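Local atomic coordinates of glycinin A3B4 subunit (Glycine max, PDB entry 2D5F), a protein that probably serves as an 11S globulin storage protein of the soybean seed, a two-cupin subunit that assembles into hexamers. Residues A341-T353 with L481-P493. Numbering follows the deposited sequence.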
ATOM      1  N   ALA B 341     -13.373  21.227  16.235  1.00 25.41           N
ATOM      2  CA  ALA B 341     -14.618  20.882  15.556  1.00 30.78           C
ATOM      3  C   ALA B 341     -14.472  20.755  14.039  1.00 27.78           C
ATOM      4  O   ALA B 341     -13.827  21.583  13.389  1.00 24.77           O
ATOM      5  CB  ALA B 341     -15.687  21.923  15.888  1.00 29.92           C
ATOM      6  N   ASP B 342     -15.094  19.721  13.481  1.00 22.26           N
ATOM      7  CA  ASP B 342     -15.055  19.485  12.043  1.00 26.02           C
ATOM      8  C   ASP B 342     -16.350  19.970  11.400  1.00 26.49           C
ATOM      9  O   ASP B 342     -16.368  20.345  10.228  1.00 28.17           O
ATOM     10  CB  ASP B 342     -14.814  18.000  11.769  1.00 21.15           C
ATOM     11  CG  ASP B 342     -13.421  17.563  12.185  1.00 26.50           C
ATOM     12  OD1 ASP B 342     -13.254  16.407  12.620  1.00 34.91           O
ATOM     13  OD2 ASP B 342     -12.481  18.384  12.073  1.00 28.77           O
ATOM     14  N   PHE B 343     -17.426  19.952  12.184  1.00 28.40           N
ATOM     15  CA  PHE B 343     -18.744  20.438  11.766  1.00 22.12           C
ATOM     16  C   PHE B 343     -19.142  21.417  12.871  1.00 25.33           C
ATOM     17  O   PHE B 343     -18.919  21.138  14.048  1.00 19.80           O
ATOM     18  CB  PHE B 343     -19.789  19.320  11.725  1.00 31.69           C
ATOM     19  CG  PHE B 343     -19.544  18.276  10.675  1.00 35.54           C
ATOM     20  CD1 PHE B 343     -18.561  17.306  10.852  1.00 40.80           C
ATOM     21  CD2 PHE B 343     -20.337  18.229   9.533  1.00 36.66           C
ATOM     22  CE1 PHE B 343     -18.376  16.297   9.906  1.00 49.20           C
ATOM     23  CE2 PHE B 343     -20.162  17.227   8.579  1.00 45.65           C
ATOM     24  CZ  PHE B 343     -19.181  16.258   8.767  1.00 48.53           C
ATOM     25  N   TYR B 344     -19.731  22.551  12.509  1.00 25.32           N
ATOM     26  CA  TYR B 344     -20.114  23.523  13.526  1.00 24.39           C
ATOM     27  C   TYR B 344     -21.217  24.481  13.099  1.00 28.88           C
ATOM     28  O   TYR B 344     -21.195  25.024  11.995  1.00 27.83           O
ATOM     29  CB  TYR B 344     -18.882  24.325  13.967  1.00 21.61           C
ATOM     30  CG  TYR B 344     -19.164  25.409  14.989  1.00 29.70           C
ATOM     31  CD1 TYR B 344     -18.896  26.750  14.701  1.00 27.93           C
ATOM     32  CD2 TYR B 344     -19.693  25.098  16.243  1.00 29.89           C
ATOM     33  CE1 TYR B 344     -19.144  27.752  15.631  1.00 29.42           C
ATOM     34  CE2 TYR B 344     -19.945  26.097  17.185  1.00 29.43           C
ATOM     35  CZ  TYR B 344     -19.668  27.422  16.870  1.00 28.91           C
ATOM     36  OH  TYR B 344     -19.907  28.423  17.787  1.00 25.53           O
ATOM     37  N   ASN B 345     -22.181  24.661  14.003  1.00 30.76           N
ATOM     38  CA  ASN B 345     -23.326  25.559  13.835  1.00 26.75           C
ATOM     39  C   ASN B 345     -23.462  26.191  15.217  1.00 30.29           C
ATOM     40  O   ASN B 345     -23.937  25.547  16.158  1.00 27.52           O
ATOM     41  CB  ASN B 345     -24.597  24.775  13.509  1.00 26.16           C
ATOM     42  CG  ASN B 345     -25.824  25.670  13.403  1.00 33.30           C
ATOM     43  OD1 ASN B 345     -25.946  26.663  14.123  1.00 34.22           O
ATOM     44  ND2 ASN B 345     -26.746  25.312  12.518  1.00 28.91           N
ATOM     45  N   PRO B 346     -23.053  27.462  15.358  1.00 34.64           N
ATOM     46  CA  PRO B 346     -23.120  28.175  16.640  1.00 31.29           C
ATOM     47  C   PRO B 346     -24.421  28.044  17.429  1.00 24.16           C
ATOM     48  O   PRO B 346     -24.420  28.180  18.651  1.00 27.91           O
ATOM     49  CB  PRO B 346     -22.813  29.624  16.248  1.00 31.67           C
ATOM     50  CG  PRO B 346     -23.330  29.707  14.841  1.00 39.92           C
ATOM     51  CD  PRO B 346     -22.830  28.408  14.249  1.00 32.02           C
ATOM     52  N   LYS B 347     -25.523  27.762  16.746  1.00 22.56           N
ATOM     53  CA  LYS B 347     -26.802  27.646  17.428  1.00 28.16           C
ATOM     54  C   LYS B 347     -27.313  26.216  17.611  1.00 34.50           C
ATOM     55  O   LYS B 347     -28.423  26.022  18.116  1.00 31.41           O
ATOM     56  CB  LYS B 347     -27.850  28.472  16.679  1.00 36.77           C
ATOM     57  CG  LYS B 347     -27.426  29.914  16.430  1.00 53.02           C
ATOM     58  CD  LYS B 347     -28.487  30.685  15.651  1.00 63.94           C
ATOM     59  CE  LYS B 347     -27.983  32.063  15.245  1.00 66.68           C
ATOM     60  NZ  LYS B 347     -27.595  32.881  16.430  1.00 66.90           N
ATOM     61  N   ALA B 348     -26.515  25.222  17.212  1.00 27.87           N
ATOM     62  CA  ALA B 348     -26.921  23.822  17.337  1.00 25.18           C
ATOM     63  C   ALA B 348     -25.901  22.929  18.049  1.00 22.85           C
ATOM     64  O   ALA B 348     -26.268  22.120  18.902  1.00 25.90           O
ATOM     65  CB  ALA B 348     -27.233  23.249  15.953  1.00 28.30           C
ATOM     66  N   GLY B 349     -24.625  23.063  17.694  1.00 24.56           N
ATOM     67  CA  GLY B 349     -23.602  22.249  18.326  1.00 20.69           C
ATOM     68  C   GLY B 349     -22.377  22.024  17.458  1.00 27.79           C
ATOM     69  O   GLY B 349     -22.122  22.786  16.526  1.00 24.85           O
ATOM     70  N   ARG B 350     -21.615  20.973  17.757  1.00 24.29           N
ATOM     71  CA  ARG B 350     -20.415  20.677  16.987  1.00 19.97           C
ATOM     72  C   ARG B 350     -20.084  19.187  16.942  1.00 23.42           C
ATOM     73  O   ARG B 350     -20.472  18.425  17.826  1.00 18.60           O
ATOM     74  CB  ARG B 350     -19.223  21.453  17.561  1.00 17.96           C
ATOM     75  CG  ARG B 350     -18.954  21.217  19.045  1.00 19.27           C
ATOM     76  CD  ARG B 350     -17.756  22.045  19.504  1.00 24.04           C
ATOM     77  NE  ARG B 350     -17.566  22.062  20.952  1.00 20.77           N
ATOM     78  CZ  ARG B 350     -16.865  21.164  21.642  1.00 27.44           C
ATOM     79  NH1 ARG B 350     -16.755  21.283  22.958  1.00 23.58           N
ATOM     80  NH2 ARG B 350     -16.270  20.152  21.024  1.00 22.23           N
ATOM     81  N   ILE B 351     -19.369  18.780  15.899  1.00 17.86           N
ATOM     82  CA  ILE B 351     -18.968  17.390  15.733  1.00 22.56           C
ATOM     83  C   ILE B 351     -17.494  17.359  15.363  1.00 23.01           C
ATOM     84  O   ILE B 351     -17.058  18.081  14.458  1.00 22.80           O
ATOM     85  CB  ILE B 351     -19.763  16.701  14.611  1.00 23.92           C
ATOM     86  CG1 ILE B 351     -21.258  16.751  14.925  1.00 18.53           C
ATOM     87  CG2 ILE B 351     -19.287  15.255  14.438  1.00 19.47           C
ATOM     88  CD1 ILE B 351     -22.129  16.425  13.721  1.00 19.09           C
ATOM     89  N   SER B 352     -16.732  16.530  16.065  1.00 17.01           N
ATOM     90  CA  SER B 352     -15.300  16.402  15.805  1.00 23.85           C
ATOM     91  C   SER B 352     -14.980  14.940  15.525  1.00 19.59           C
ATOM     92  O   SER B 352     -15.471  14.050  16.217  1.00 16.82           O
ATOM     93  CB  SER B 352     -14.501  16.893  17.010  1.00 19.27           C
ATOM     94  OG  SER B 352     -14.827  18.247  17.297  1.00 28.66           O
ATOM     95  N   THR B 353     -14.162  14.698  14.505  1.00 22.28           N
ATOM     96  CA  THR B 353     -13.805  13.332  14.126  1.00 21.24           C
ATOM     97  C   THR B 353     -12.332  13.018  14.351  1.00 20.83           C
ATOM     98  O   THR B 353     -11.460  13.817  14.037  1.00 22.52           O
ATOM     99  CB  THR B 353     -14.127  13.079  12.639  1.00 25.44           C
ATOM    100  OG1 THR B 353     -15.491  13.433  12.381  1.00 29.08           O
ATOM    101  CG2 THR B 353     -13.920  11.606  12.287  1.00 31.13           C
ATOM    102  N   LEU B 481     -37.102  21.048   0.584  1.00 45.01           N
ATOM    103  CA  LEU B 481     -36.340  20.029   1.303  1.00 42.93           C
ATOM    104  C   LEU B 481     -34.876  20.047   0.889  1.00 43.08           C
ATOM    105  O   LEU B 481     -33.983  19.959   1.731  1.00 43.66           O
ATOM    106  CB  LEU B 481     -36.897  18.633   1.028  1.00 42.58           C
ATOM    107  CG  LEU B 481     -37.802  17.965   2.062  1.00 45.37           C
ATOM    108  CD1 LEU B 481     -37.980  16.504   1.664  1.00 38.53           C
ATOM    109  CD2 LEU B 481     -37.187  18.060   3.460  1.00 35.90           C
ATOM    110  N   LYS B 482     -34.639  20.164  -0.414  1.00 42.69           N
ATOM    111  CA  LYS B 482     -33.287  20.166  -0.954  1.00 40.91           C
ATOM    112  C   LYS B 482     -32.521  21.469  -0.822  1.00 42.53           C
ATOM    113  O   LYS B 482     -31.292  21.453  -0.732  1.00 51.32           O
ATOM    114  CB  LYS B 482     -33.305  19.774  -2.436  1.00 36.08           C
ATOM    115  CG  LYS B 482     -33.894  18.408  -2.717  1.00 36.34           C
ATOM    116  CD  LYS B 482     -33.754  18.029  -4.182  1.00 31.74           C
ATOM    117  CE  LYS B 482     -32.296  17.851  -4.580  1.00 35.56           C
ATOM    118  NZ  LYS B 482     -32.173  17.296  -5.954  1.00 30.20           N
ATOM    119  N   TYR B 483     -33.220  22.598  -0.794  1.00 43.35           N
ATOM    120  CA  TYR B 483     -32.516  23.874  -0.736  1.00 42.14           C
ATOM    121  C   TYR B 483     -32.753  24.812   0.444  1.00 41.65           C
ATOM    122  O   TYR B 483     -31.928  25.684   0.709  1.00 50.07           O
ATOM    123  CB  TYR B 483     -32.773  24.627  -2.041  1.00 44.69           C
ATOM    124  CG  TYR B 483     -32.474  23.800  -3.272  1.00 51.65           C
ATOM    125  CD1 TYR B 483     -31.174  23.371  -3.550  1.00 50.55           C
ATOM    126  CD2 TYR B 483     -33.490  23.439  -4.159  1.00 48.55           C
ATOM    127  CE1 TYR B 483     -30.892  22.606  -4.678  1.00 48.48           C
ATOM    128  CE2 TYR B 483     -33.218  22.671  -5.291  1.00 52.58           C
ATOM    129  CZ  TYR B 483     -31.916  22.261  -5.543  1.00 53.10           C
ATOM    130  OH  TYR B 483     -31.639  21.503  -6.657  1.00 56.67           O
ATOM    131  N   GLN B 484     -33.855  24.651   1.162  1.00 47.30           N
ATOM    132  CA  GLN B 484     -34.120  25.548   2.282  1.00 57.38           C
ATOM    133  C   GLN B 484     -33.602  25.058   3.630  1.00 59.04           C
ATOM    134  O   GLN B 484     -33.566  23.856   3.903  1.00 60.52           O
ATOM    135  CB  GLN B 484     -35.623  25.847   2.376  1.00 60.76           C
ATOM    136  CG  GLN B 484     -36.171  26.587   1.157  1.00 65.15           C
ATOM    137  CD  GLN B 484     -37.616  27.039   1.324  1.00 74.36           C
ATOM    138  OE1 GLN B 484     -38.208  27.613   0.404  1.00 74.49           O
ATOM    139  NE2 GLN B 484     -38.189  26.784   2.499  1.00 72.64           N
ATOM    140  N   GLY B 485     -33.196  26.010   4.467  1.00 64.40           N
ATOM    141  CA  GLY B 485     -32.687  25.685   5.789  1.00 63.83           C
ATOM    142  C   GLY B 485     -31.180  25.520   5.818  1.00 64.24           C
ATOM    143  O   GLY B 485     -30.536  25.483   4.767  1.00 63.15           O
ATOM    144  N   ASN B 486     -30.614  25.441   7.021  1.00 60.90           N
ATOM    145  CA  ASN B 486     -29.177  25.252   7.172  1.00 51.34           C
ATOM    146  C   ASN B 486     -28.810  23.981   6.417  1.00 45.24           C
ATOM    147  O   ASN B 486     -29.630  23.074   6.285  1.00 37.95           O
ATOM    148  CB  ASN B 486     -28.799  25.148   8.658  1.00 57.97           C
ATOM    149  CG  ASN B 486     -29.785  24.315   9.462  1.00 58.48           C
ATOM    150  OD1 ASN B 486     -29.773  24.337  10.695  1.00 60.93           O
ATOM    151  ND2 ASN B 486     -30.639  23.574   8.770  1.00 67.14           N
ATOM    152  N   SER B 487     -27.582  23.920   5.918  1.00 37.39           N
ATOM    153  CA  SER B 487     -27.137  22.777   5.130  1.00 38.91           C
ATOM    154  C   SER B 487     -26.588  21.565   5.894  1.00 35.05           C
ATOM    155  O   SER B 487     -26.842  20.420   5.511  1.00 30.60           O
ATOM    156  CB  SER B 487     -26.095  23.254   4.120  1.00 42.87           C
ATOM    157  OG  SER B 487     -25.793  22.241   3.182  1.00 57.20           O
ATOM    158  N   GLY B 488     -25.846  21.815   6.967  1.00 33.70           N
ATOM    159  CA  GLY B 488     -25.248  20.731   7.731  1.00 27.08           C
ATOM    160  C   GLY B 488     -26.145  19.796   8.526  1.00 28.39           C
ATOM    161  O   GLY B 488     -27.368  19.934   8.523  1.00 26.68           O
ATOM    162  N   PRO B 489     -25.540  18.818   9.224  1.00 22.56           N
ATOM    163  CA  PRO B 489     -26.224  17.818  10.052  1.00 22.79           C
ATOM    164  C   PRO B 489     -26.672  18.359  11.409  1.00 22.46           C
ATOM    165  O   PRO B 489     -27.484  17.741  12.097  1.00 27.72           O
ATOM    166  CB  PRO B 489     -25.176  16.718  10.192  1.00 19.66           C
ATOM    167  CG  PRO B 489     -23.904  17.488  10.245  1.00 19.95           C
ATOM    168  CD  PRO B 489     -24.095  18.530   9.151  1.00 19.16           C
ATOM    169  N   LEU B 490     -26.135  19.508  11.798  1.00 24.94           N
ATOM    170  CA  LEU B 490     -26.498  20.106  13.079  1.00 25.61           C
ATOM    171  C   LEU B 490     -27.587  21.142  12.834  1.00 28.60           C
ATOM    172  O   LEU B 490     -27.367  22.134  12.140  1.00 25.31           O
ATOM    173  CB  LEU B 490     -25.264  20.738  13.723  1.00 24.12           C
ATOM    174  CG  LEU B 490     -24.200  19.683  14.041  1.00 22.42           C
ATOM    175  CD1 LEU B 490     -22.854  20.338  14.284  1.00 27.15           C
ATOM    176  CD2 LEU B 490     -24.650  18.871  15.243  1.00 23.48           C
ATOM    177  N   VAL B 491     -28.758  20.900  13.420  1.00 31.38           N
ATOM    178  CA  VAL B 491     -29.915  21.770  13.238  1.00 30.60           C
ATOM    179  C   VAL B 491     -30.442  22.497  14.472  1.00 27.31           C
ATOM    180  O   VAL B 491     -30.648  21.901  15.530  1.00 23.68           O
ATOM    181  CB  VAL B 491     -31.084  20.970  12.631  1.00 32.84           C
ATOM    182  CG1 VAL B 491     -32.329  21.844  12.533  1.00 33.45           C
ATOM    183  CG2 VAL B 491     -30.686  20.441  11.263  1.00 32.68           C
ATOM    184  N   ASN B 492     -30.662  23.797  14.328  1.00 28.03           N
ATOM    185  CA  ASN B 492     -31.218  24.587  15.417  1.00 37.10           C
ATOM    186  C   ASN B 492     -32.689  24.774  15.054  1.00 38.35           C
ATOM    187  O   ASN B 492     -33.032  25.597  14.209  1.00 39.53           O
ATOM    188  CB  ASN B 492     -30.492  25.935  15.538  1.00 35.63           C
ATOM    189  CG  ASN B 492     -30.555  26.763  14.264  1.00 46.44           C
ATOM    190  OD1 ASN B 492     -31.143  27.851  14.248  1.00 45.71           O
ATOM    191  ND2 ASN B 492     -29.944  26.259  13.189  1.00 29.41           N
ATOM    192  N   PRO B 493     -33.580  23.985  15.674  1.00 40.97           N
ATOM    193  CA  PRO B 493     -35.004  24.113  15.360  1.00 42.41           C
ATOM    194  C   PRO B 493     -35.594  25.461  15.780  1.00 47.37           C
ATOM    195  O   PRO B 493     -34.970  26.155  16.617  1.00 46.86           O
ATOM    196  CB  PRO B 493     -35.619  22.938  16.112  1.00 30.78           C
ATOM    197  CG  PRO B 493     -34.769  22.866  17.334  1.00 39.66           C
ATOM    198  CD  PRO B 493     -33.370  23.022  16.769  1.00 38.91           C
ATOM    199  OXT PRO B 493     -36.680  25.800  15.265  1.00 46.53           O
TER
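L490 lies across the face of the hairpin formed by strands 343-345 and 349-353. With chi1 at -63°, CG of L490 is set over the hairpin, anti to the carbonyl carbon, and the two methyls then divide. L490 CD1 reaches the backbone of the second strand, 3.4 Å from G349 O, and sits near F343 CB. L490 CD2 packs 3.8 Å from I351 CD1. P489 continues this apolar surface: P489 CG lies 3.7 Å from F343 CD2, and I351 CD1 touches the same carbon. A348 CB rests on the backbone between L490 and N492, 3.6 Å from V491 C.

The polar part is slight. N345 ND2 gives L490 O a weak hydrogen bond of 3.3 Å, bent to 133°. N345 OD1 accepts from K347 N at 2.9 Å, closing an Asx turn. Replacing N345 by an alanine removes both amide atoms, and would probably leave L490 O without this weak donor and K347 N without its side-chain acceptor. N492 CB packs against K347 CB at 3.8 Å.

N345 O accepts from both A348 N and G349 N, a classic beta bulge at the hairpin's turn. Further out, strand 349-354 pairs with strand 368-374. Strand 490-491 pairs with 379-385 in the other sheet of the second cupin domain. Apolar fit thus holds the pair, while the N345 amide chiefly shapes its own turn.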